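PDB 3G98: alanyl-tRNA synthetase from Aquifex aeolicus, which attaches alanine to its tRNA, its C-terminal C-Ala domain, the fragment described here, bringing editing and aminoacylation together on one tRNA. Local coordinates for residues Val15-Pro21 with Ala43-Gly47; Leu24-Ala28 with Val40-Ser44; Ile50-Val56 with Asp86-Gly92; Glu72-Leu77 with Glu100-Leu105. All coordinates share one frame; numbering follows the deposited sequence. Where two conformers were deposited one is given.

Interaction 1 (Val15-Pro21 with Ala43-Gly47); sequences VFEEVEP and ASRKG
In the beta-alpha-beta unit made by strand 9-17, helix 21-31 and strand 38-46, Val15, Phe16 and Glu17 pair in parallel with Ala43, Ser44 and Arg45. Three backbone bonds join the segments: Phe16 N to Ala43 O, Arg45 N to Phe16 O at 2.7 Å, and Glu18 N to Arg45 O. The turn after strand 9-17 then folds back over Ser44. Ser44 OG lies anti to its own backbone N (chi1 174°) and donates to Val19 O at 2.6 Å, in the carbonyl plane and on a lone pair. This ties the buried hydroxyl to the turn. Glu20, at the N-cap position of helix 21-31, meets Lys46 in a salt bridge. Lys46 NZ reaches Glu20 OE1 at 2.9 Å from the syn side, 30° out of the carboxylate plane, and the two side chains cross at about a right angle. Glu17 and Arg45 run side by side in the same direction, with Glu17 OE2 3.7 Å from Arg45 CD. The guanidinium itself turns to other partners: NE donates to Gly47 O and NH1 forms a salt bridge with Asp96. A water accepts from Gly47 N and lies close to both Glu17 OE1 and Glu18 OE2. On the other edge of strand 38-46, Ser44 bonds to Asn51 of strand 49-56. Phe98 of helix 98-110 packs on Val15 and Ala43, while Leu24 of helix 21-31 packs on Val19 and Ser44.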
# COMPACT_ATOMS: atom_id res chain seq x y z
N VAL A 15 7.70 -1.76 -5.43
CA VAL A 15 7.41 -3.18 -5.56
C VAL A 15 8.74 -3.93 -5.58
O VAL A 15 9.69 -3.51 -6.25
CB VAL A 15 6.58 -3.48 -6.84
CG1 VAL A 15 7.20 -2.80 -8.05
CG2 VAL A 15 6.47 -4.98 -7.06
N PHE A 16 8.81 -5.00 -4.80
CA PHE A 16 10.03 -5.76 -4.62
C PHE A 16 9.85 -7.12 -5.27
O PHE A 16 8.73 -7.57 -5.49
CB PHE A 16 10.32 -5.95 -3.13
CG PHE A 16 10.50 -4.67 -2.37
CD1 PHE A 16 9.42 -4.02 -1.79
CD2 PHE A 16 11.76 -4.11 -2.24
CE1 PHE A 16 9.59 -2.84 -1.08
CE2 PHE A 16 11.95 -2.92 -1.54
CZ PHE A 16 10.86 -2.28 -0.96
N GLU A 17 10.95 -7.79 -5.59
CA GLU A 17 10.84 -9.16 -6.07
C GLU A 17 11.06 -10.10 -4.91
O GLU A 17 11.98 -9.91 -4.11
CB GLU A 17 11.89 -9.46 -7.15
CG GLU A 17 11.84 -8.55 -8.37
CD GLU A 17 10.77 -8.97 -9.37
OE1 GLU A 17 10.46 -10.17 -9.45
OE2 GLU A 17 10.25 -8.09 -10.09
N GLU A 18 10.21 -11.12 -4.82
CA GLU A 18 10.45 -12.29 -3.97
C GLU A 18 10.42 -12.06 -2.46
O GLU A 18 10.94 -12.88 -1.70
CB GLU A 18 11.78 -12.97 -4.36
CG GLU A 18 12.04 -13.04 -5.87
CD GLU A 18 11.04 -13.92 -6.61
OE1 GLU A 18 10.25 -14.65 -5.96
OE2 GLU A 18 11.06 -13.90 -7.86
N VAL A 19 9.81 -10.97 -2.01
CA VAL A 19 9.68 -10.72 -0.57
C VAL A 19 8.49 -11.47 -0.00
O VAL A 19 7.41 -11.45 -0.59
CB VAL A 19 9.56 -9.21 -0.27
CG1 VAL A 19 9.14 -8.98 1.17
CG2 VAL A 19 10.88 -8.51 -0.57
N GLU A 20 8.67 -12.15 1.13
CA GLU A 20 7.58 -12.89 1.75
C GLU A 20 6.51 -11.94 2.28
O GLU A 20 6.83 -10.85 2.76
CB GLU A 20 8.09 -13.82 2.86
CG GLU A 20 9.07 -14.88 2.36
CD GLU A 20 8.49 -15.75 1.26
OE1 GLU A 20 7.26 -15.94 1.23
OE2 GLU A 20 9.27 -16.24 0.42
N PRO A 21 5.23 -12.34 2.18
CA PRO A 21 4.10 -11.50 2.58
C PRO A 21 4.24 -11.01 4.02
O PRO A 21 3.98 -9.85 4.30
CB PRO A 21 2.91 -12.46 2.50
CG PRO A 21 3.32 -13.50 1.53
CD PRO A 21 4.79 -13.65 1.66
N ALA A 43 4.68 -3.65 -2.34
CA ALA A 43 4.21 -4.88 -2.93
C ALA A 43 5.39 -5.80 -3.17
O ALA A 43 6.55 -5.36 -3.20
CB ALA A 43 3.50 -4.59 -4.23
N SER A 44 5.09 -7.09 -3.32
CA SER A 44 6.11 -8.08 -3.65
C SER A 44 5.62 -8.92 -4.80
O SER A 44 4.53 -9.52 -4.73
CB SER A 44 6.38 -8.98 -2.45
OG SER A 44 7.27 -10.03 -2.81
N ARG A 45 6.41 -8.95 -5.87
CA ARG A 45 6.10 -9.77 -7.03
C ARG A 45 6.75 -11.13 -6.84
O ARG A 45 7.96 -11.23 -6.63
CB ARG A 45 6.63 -9.12 -8.30
CG ARG A 45 6.15 -9.84 -9.55
CD ARG A 45 6.84 -9.38 -10.82
NE ARG A 45 6.33 -10.15 -11.96
CZ ARG A 45 5.83 -9.62 -13.07
NH1 ARG A 45 5.80 -8.30 -13.23
NH2 ARG A 45 5.38 -10.41 -14.03
N LYS A 46 5.94 -12.18 -6.93
CA LYS A 46 6.46 -13.54 -6.99
C LYS A 46 5.95 -14.19 -8.27
O LYS A 46 4.85 -14.75 -8.30
CB LYS A 46 6.04 -14.36 -5.77
CG LYS A 46 6.75 -13.93 -4.48
CD LYS A 46 6.07 -14.46 -3.23
CE LYS A 46 6.59 -15.83 -2.82
NZ LYS A 46 6.12 -16.20 -1.45
N GLY A 47 6.75 -14.09 -9.33
CA GLY A 47 6.34 -14.59 -10.64
C GLY A 47 5.12 -13.82 -11.13
O GLY A 47 5.17 -12.61 -11.31
O HOH W 1 9.19 -12.51 -8.99

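Interaction 2 (Leu24-Ala28 with Val40-Ser44); sequences LRNLA and VFIAS
Ile42 CD1 sits against helix 21-31, touching Leu24, Leu27 and Ala28. Ile42 CD1 lies 3.6 Å from Leu24 CD1 and 3.4 Å from the carbonyl oxygen Leu24 O. That oxygen also accepts the helical bond from Ala28 N, and the methyl lies beside this bonded pair. Leu27 CD2 approaches Ile42 CD1 at 3.9 Å, the two side chains crossing at about a right angle. Leu24 and Ile42 instead slide past each other in opposite directions. Ile42 CG1 stands between its backbone N and carbonyl carbon (chi1 60°), and the extended second torsion of 177° carries CD1 out to the helix. On one side of Ile42, Val40 CG1 meets Ala28 CB at 4.1 Å. On the other, Leu24 CD2 reaches over Ala43 to Ser44, 4.1 Å from Ser44 CB. No hydrogen bond crosses this contact. The helix segment runs 160° from the strand direction, with the axes 9.0 Å apart, as expected where the helix of a beta-alpha-beta crossover covers its sheet. Backbone bonds to Gly14 and Val53 hold strand 38-46 between strands 9-17 and 49-56. On the other face of the sheet Phe41 packs against helix 98-110.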
# COMPACT_ATOMS: atom_id res chain seq x y z
N LEU A 24 6.93 -8.41 4.12
CA LEU A 24 6.43 -7.21 3.50
C LEU A 24 5.57 -6.41 4.48
O LEU A 24 5.71 -5.20 4.61
CB LEU A 24 5.62 -7.58 2.26
CG LEU A 24 5.22 -6.48 1.30
CD1 LEU A 24 6.44 -5.99 0.56
CD2 LEU A 24 4.16 -7.02 0.34
N ARG A 25 4.68 -7.12 5.17
CA ARG A 25 3.82 -6.50 6.17
C ARG A 25 4.63 -5.85 7.29
O ARG A 25 4.34 -4.74 7.72
CB ARG A 25 2.89 -7.55 6.78
CG ARG A 25 1.84 -7.00 7.72
CD ARG A 25 1.19 -8.10 8.54
NE ARG A 25 0.15 -7.54 9.39
CZ ARG A 25 -1.11 -7.37 8.99
NH1 ARG A 25 -1.48 -7.73 7.77
NH2 ARG A 25 -2.00 -6.84 9.82
N ASN A 26 5.65 -6.57 7.76
CA ASN A 26 6.48 -6.05 8.84
C ASN A 26 7.24 -4.79 8.38
O ASN A 26 7.38 -3.83 9.15
CB ASN A 26 7.43 -7.13 9.35
CG ASN A 26 6.70 -8.23 10.12
OD1 ASN A 26 7.23 -9.33 10.29
ND2 ASN A 26 5.47 -7.94 10.57
N LEU A 27 7.69 -4.79 7.13
CA LEU A 27 8.37 -3.62 6.57
C LEU A 27 7.45 -2.41 6.49
O LEU A 27 7.83 -1.29 6.86
CB LEU A 27 8.96 -3.95 5.19
CG LEU A 27 9.72 -2.85 4.44
CD1 LEU A 27 10.88 -2.30 5.26
CD2 LEU A 27 10.23 -3.36 3.10
N ALA A 28 6.22 -2.63 6.01
CA ALA A 28 5.25 -1.55 5.90
C ALA A 28 4.93 -1.00 7.28
O ALA A 28 4.83 0.21 7.46
CB ALA A 28 3.99 -2.04 5.22
N VAL A 40 2.11 4.10 3.33
CA VAL A 40 3.07 3.17 2.74
C VAL A 40 2.32 2.19 1.86
O VAL A 40 1.38 1.53 2.32
CB VAL A 40 3.83 2.39 3.83
CG1 VAL A 40 4.83 1.42 3.21
CG2 VAL A 40 4.49 3.35 4.81
N PHE A 41 2.70 2.11 0.59
CA PHE A 41 2.10 1.13 -0.32
C PHE A 41 3.21 0.33 -0.95
O PHE A 41 3.87 0.79 -1.88
CB PHE A 41 1.23 1.85 -1.36
CG PHE A 41 0.65 0.95 -2.43
CD1 PHE A 41 0.14 -0.31 -2.12
CD2 PHE A 41 0.59 1.39 -3.75
CE1 PHE A 41 -0.41 -1.12 -3.11
CE2 PHE A 41 0.03 0.59 -4.73
CZ PHE A 41 -0.46 -0.67 -4.41
N ILE A 42 3.44 -0.87 -0.43
CA ILE A 42 4.51 -1.68 -0.98
C ILE A 42 3.97 -3.03 -1.41
O ILE A 42 2.93 -3.49 -0.93
CB ILE A 42 5.71 -1.86 -0.01
CG1 ILE A 42 5.26 -2.52 1.29
CG2 ILE A 42 6.38 -0.51 0.24
CD1 ILE A 42 6.41 -2.79 2.28
N ALA A 43 4.68 -3.65 -2.34
CA ALA A 43 4.21 -4.88 -2.93
C ALA A 43 5.39 -5.80 -3.17
O ALA A 43 6.55 -5.36 -3.20
CB ALA A 43 3.50 -4.59 -4.23
N SER A 44 5.09 -7.09 -3.32
CA SER A 44 6.11 -8.08 -3.65
C SER A 44 5.62 -8.92 -4.80
O SER A 44 4.53 -9.52 -4.73
CB SER A 44 6.38 -8.98 -2.45
OG SER A 44 7.27 -10.03 -2.81

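Interaction 3 (Ile50-Val56 with Asp86-Gly92); sequences INFVIGV and DLAQGGG
Backbone hydrogen bonds join strand 50-56 to strand 87-92, antiparallel. Ile50 with Gly92, Phe52 with Gly90 and Ile54 with Ala88 are hydrogen-bonded pairs, each bonded both ways. One further bond, Val56 N to Asp86 O at 2.8 Å, forms just before strand 87-92 begins. Among side chains, Gln89 NE2 donates to Pro21 O and Gln89 OE1 accepts from Arg25; these two bonds hold both ends of the amide. In the Asn51 conformer described, Gln89 NE2 also donates to Asn51 OD1 at 2.9 Å; a second conformer makes this bond less certain. In that conformer it uses a lone pair in the Asn51 carbonyl plane, and the two amides stand 80° apart. The aromatic contact is on the other face of the sheet. Phe52 CG stands between the backbone N and the carbonyl carbon (chi1 50°), which swings the ring across to Gly90. Gly90 CA makes a CH-pi contact over the face of the Phe52 ring, 4.2 Å from its centroid. Apolar packing places Val53 CG1 3.8 Å from Leu87 CD1, and Leu87 CD1 3.6 Å from Gly55 CA. Strand 49-56 also pairs with strand 38-46, and strand 87-92 with strand 82-83. Helix 21-31 covers the face of Asn51 and Val53, while helix 66-76 packs on Phe52, Ile54 and Ala88.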
# COMPACT_ATOMS: atom_id res chain seq x y z
N ILE A 50 1.12 -11.15 -7.10
CA ILE A 50 1.59 -10.00 -6.35
C ILE A 50 0.87 -9.88 -5.00
O ILE A 50 -0.35 -10.01 -4.90
CB ILE A 50 1.47 -8.69 -7.19
CG1 ILE A 50 1.99 -7.48 -6.42
CG2 ILE A 50 0.02 -8.46 -7.64
CD1 ILE A 50 2.27 -6.29 -7.32
N ASN A 51 1.65 -9.68 -3.95
CA ASN A 51 1.12 -9.44 -2.62
C ASN A 51 1.38 -7.98 -2.28
O ASN A 51 2.42 -7.45 -2.64
CB ASN A 51 1.79 -10.37 -1.60
CG ASN A 51 1.21 -10.24 -0.20
OD1 ASN A 51 1.51 -9.30 0.53
ND2 ASN A 51 0.37 -11.21 0.18
N PHE A 52 0.44 -7.34 -1.60
CA PHE A 52 0.58 -5.91 -1.35
C PHE A 52 0.03 -5.49 0.01
O PHE A 52 -0.86 -6.14 0.57
CB PHE A 52 -0.08 -5.10 -2.48
CG PHE A 52 -1.47 -5.54 -2.81
CD1 PHE A 52 -1.70 -6.59 -3.70
CD2 PHE A 52 -2.56 -4.92 -2.20
CE1 PHE A 52 -2.97 -7.01 -4.00
CE2 PHE A 52 -3.86 -5.34 -2.49
CZ PHE A 52 -4.06 -6.39 -3.40
N VAL A 53 0.59 -4.41 0.53
CA VAL A 53 0.24 -3.92 1.86
C VAL A 53 0.08 -2.40 1.83
O VAL A 53 0.82 -1.70 1.13
CB VAL A 53 1.36 -4.24 2.87
CG1 VAL A 53 1.08 -3.56 4.23
CG2 VAL A 53 1.54 -5.77 3.03
N ILE A 54 -0.89 -1.92 2.59
CA ILE A 54 -1.04 -0.49 2.84
C ILE A 54 -0.93 -0.29 4.34
O ILE A 54 -1.67 -0.92 5.11
CB ILE A 54 -2.41 0.05 2.37
CG1 ILE A 54 -2.58 -0.13 0.86
CG2 ILE A 54 -2.56 1.53 2.74
CD1 ILE A 54 -2.01 0.99 0.05
N GLY A 55 0.02 0.53 4.76
CA GLY A 55 0.15 0.91 6.17
C GLY A 55 0.12 2.42 6.26
O GLY A 55 0.72 3.10 5.43
N VAL A 56 -0.59 2.95 7.26
CA VAL A 56 -0.63 4.39 7.44
C VAL A 56 -0.25 4.76 8.87
O VAL A 56 -0.38 3.94 9.78
CB VAL A 56 -2.03 5.01 7.07
CG1 VAL A 56 -2.44 4.62 5.65
CG2 VAL A 56 -3.09 4.60 8.05
N ASP A 86 -5.41 1.11 9.91
CA ASP A 86 -4.02 1.58 9.87
C ASP A 86 -3.07 0.64 9.12
O ASP A 86 -1.97 1.05 8.75
CB ASP A 86 -3.48 1.86 11.28
CG ASP A 86 -3.37 0.60 12.12
OD1 ASP A 86 -4.38 -0.12 12.25
OD2 ASP A 86 -2.27 0.35 12.65
N LEU A 87 -3.52 -0.59 8.89
CA LEU A 87 -2.71 -1.60 8.22
C LEU A 87 -3.57 -2.71 7.58
O LEU A 87 -4.32 -3.42 8.27
CB LEU A 87 -1.69 -2.21 9.19
CG LEU A 87 -0.58 -3.11 8.62
CD1 LEU A 87 0.36 -2.31 7.71
CD2 LEU A 87 0.20 -3.79 9.74
N ALA A 88 -3.44 -2.85 6.27
CA ALA A 88 -4.23 -3.84 5.52
C ALA A 88 -3.37 -4.50 4.45
O ALA A 88 -2.34 -3.96 4.05
CB ALA A 88 -5.44 -3.16 4.90
N GLN A 89 -3.79 -5.67 3.97
CA GLN A 89 -2.95 -6.47 3.08
C GLN A 89 -3.82 -7.31 2.14
O GLN A 89 -4.97 -7.63 2.47
CB GLN A 89 -2.02 -7.37 3.91
CG GLN A 89 -1.13 -8.34 3.14
CD GLN A 89 0.02 -8.88 4.00
OE1 GLN A 89 -0.11 -8.99 5.23
NE2 GLN A 89 1.14 -9.21 3.37
N GLY A 90 -3.28 -7.66 0.98
CA GLY A 90 -4.02 -8.48 0.02
C GLY A 90 -3.12 -9.17 -0.99
O GLY A 90 -1.90 -8.95 -1.02
N GLY A 91 -3.73 -10.02 -1.80
CA GLY A 91 -3.02 -10.70 -2.88
C GLY A 91 -3.79 -10.51 -4.17
O GLY A 91 -5.01 -10.28 -4.16
N GLY A 92 -3.08 -10.58 -5.29
CA GLY A 92 -3.67 -10.34 -6.60
C GLY A 92 -2.94 -11.06 -7.71
O GLY A 92 -1.91 -11.70 -7.47

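Interaction 4 (Glu72-Leu77 with Glu100-Leu105); sequences EVGKVL and EAVKLL
Val76 lays its two methyls on the facing helix, one against Ala101 and one against Leu104. Val76 CG1 is 3.6 Å from Ala101 N and 4.0 Å from Ala101 CB. Val76 CG2 lies 3.6 Å from Leu104 CD2. The Val76 and Leu104 side chains meet at a slant. CG1 is anti to the Val76 backbone N (chi1 173°), and this places one branch on each of the two partners. Val76 CG1 also touches Glu100 CB. The CD2 methyl of Leu104 reaches beyond Val76 to the backbone of the preceding turn, 3.5 Å from Glu72 O. Ala101 CB faces the other helix and touches Val73, Val76 and Leu77. The small Ala101 side chain is consistent with the close approach here, Val73 CA and Ala101 CA being 5.1 Å apart. The two helices pack in an antiparallel pair. Their segments run at 153° to each other with axes 8.9 Å apart. They lie together on the face of the mixed sheet that carries Phe41, Phe52 and Ile54, while helix 21-31 lies on the other. No hydrogen bond crosses between the segments. The side chains that meet are mostly apolar, and some methyls rest on backbone atoms. Val73 CG1 approaches Ala101 O and the Leu105 side chain, 4.2 Å from Leu105 CB. At the end of helix 66-76, Leu77 CG lies 4.0 Å from Ala101 CB. Toward the sheet, Val73, Ala101 and Leu105 all touch Phe41, and Leu77 touches Phe52.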
# COMPACT_ATOMS: atom_id res chain seq x y z
N GLU A 72 -9.35 -0.81 -3.10
CA GLU A 72 -9.26 -0.01 -4.33
C GLU A 72 -8.01 -0.34 -5.16
O GLU A 72 -8.11 -0.58 -6.37
CB GLU A 72 -9.34 1.49 -4.01
CG GLU A 72 -10.70 1.87 -3.40
CD GLU A 72 -10.77 3.31 -2.91
OE1 GLU A 72 -10.18 3.61 -1.85
OE2 GLU A 72 -11.45 4.13 -3.57
N VAL A 73 -6.84 -0.35 -4.52
CA VAL A 73 -5.64 -0.79 -5.23
C VAL A 73 -5.70 -2.28 -5.55
O VAL A 73 -5.21 -2.73 -6.60
CB VAL A 73 -4.32 -0.43 -4.48
CG1 VAL A 73 -4.24 1.08 -4.22
CG2 VAL A 73 -4.19 -1.21 -3.17
N GLY A 74 -6.32 -3.05 -4.66
CA GLY A 74 -6.52 -4.48 -4.89
C GLY A 74 -7.26 -4.76 -6.18
O GLY A 74 -6.89 -5.67 -6.94
N LYS A 75 -8.31 -3.99 -6.45
CA LYS A 75 -9.06 -4.16 -7.69
C LYS A 75 -8.17 -4.02 -8.93
O LYS A 75 -8.23 -4.83 -9.85
CB LYS A 75 -10.22 -3.16 -7.76
CG LYS A 75 -10.94 -3.14 -9.09
CD LYS A 75 -12.18 -2.28 -9.01
CE LYS A 75 -13.03 -2.41 -10.27
NZ LYS A 75 -14.29 -1.66 -10.10
N VAL A 76 -7.33 -2.98 -8.93
CA VAL A 76 -6.38 -2.74 -10.03
C VAL A 76 -5.40 -3.91 -10.21
O VAL A 76 -5.05 -4.28 -11.33
CB VAL A 76 -5.62 -1.41 -9.81
CG1 VAL A 76 -4.53 -1.24 -10.84
CG2 VAL A 76 -6.60 -0.24 -9.86
N LEU A 77 -4.98 -4.50 -9.09
CA LEU A 77 -4.02 -5.59 -9.11
C LEU A 77 -4.70 -6.95 -9.27
O LEU A 77 -4.06 -7.99 -9.10
CB LEU A 77 -3.17 -5.55 -7.82
CG LEU A 77 -2.30 -4.30 -7.68
CD1 LEU A 77 -1.59 -4.31 -6.33
CD2 LEU A 77 -1.29 -4.24 -8.82
N GLU A 100 -0.05 1.40 -12.19
CA GLU A 100 -1.42 1.88 -12.30
C GLU A 100 -2.09 1.95 -10.92
O GLU A 100 -2.87 2.88 -10.64
CB GLU A 100 -2.21 0.99 -13.26
CG GLU A 100 -1.84 1.15 -14.74
CD GLU A 100 -0.46 0.61 -15.12
OE1 GLU A 100 0.11 -0.26 -14.41
OE2 GLU A 100 0.08 1.05 -16.16
N ALA A 101 -1.79 0.99 -10.06
CA ALA A 101 -2.30 1.01 -8.69
C ALA A 101 -1.75 2.22 -7.92
O ALA A 101 -2.47 2.85 -7.13
CB ALA A 101 -1.95 -0.29 -7.96
N VAL A 102 -0.47 2.54 -8.15
CA VAL A 102 0.16 3.69 -7.49
C VAL A 102 -0.49 4.98 -7.95
O VAL A 102 -0.80 5.86 -7.13
CB VAL A 102 1.68 3.75 -7.76
CG1 VAL A 102 2.25 5.10 -7.28
CG2 VAL A 102 2.39 2.60 -7.07
N LYS A 103 -0.72 5.10 -9.26
CA LYS A 103 -1.40 6.28 -9.80
C LYS A 103 -2.77 6.48 -9.14
O LYS A 103 -3.09 7.59 -8.70
CB LYS A 103 -1.53 6.16 -11.32
CG LYS A 103 -2.04 7.41 -12.02
CD LYS A 103 -2.02 7.23 -13.54
CE LYS A 103 -3.17 6.32 -14.00
NZ LYS A 103 -3.07 5.92 -15.43
N LEU A 104 -3.55 5.40 -9.04
CA LEU A 104 -4.85 5.44 -8.37
C LEU A 104 -4.74 5.88 -6.91
O LEU A 104 -5.53 6.69 -6.45
CB LEU A 104 -5.55 4.07 -8.45
CG LEU A 104 -6.91 3.96 -7.72
CD1 LEU A 104 -7.89 5.00 -8.22
CD2 LEU A 104 -7.52 2.57 -7.88
N LEU A 105 -3.78 5.32 -6.18
CA LEU A 105 -3.58 5.69 -4.78
C LEU A 105 -3.27 7.17 -4.63
O LEU A 105 -3.78 7.84 -3.73
CB LEU A 105 -2.48 4.84 -4.12
CG LEU A 105 -2.17 5.15 -2.66
CD1 LEU A 105 -3.41 5.06 -1.79
CD2 LEU A 105 -1.06 4.22 -2.13

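How the interactions relate
Interactions 1 and 2 share Ala43 and Ser44 and belong to one beta-alpha-beta unit, with about 9 Å between their centres. Interaction 3 continues the same mixed sheet, because strands 38-46 and 49-56 are neighbours; its centre is about 7 Å from that of interaction 2. Interaction 4 is on the far side of the chain's centre from interaction 2, at about 15 Å between centres. Phe41, on the far face of the strand used by interaction 2, links it to interaction 4. Along the chain, interactions 1 and 2 close before interactions 3 and 4 open, and the segments of these last two alternate. Together the four contacts tie the domain into one compact, layered alpha/beta structure.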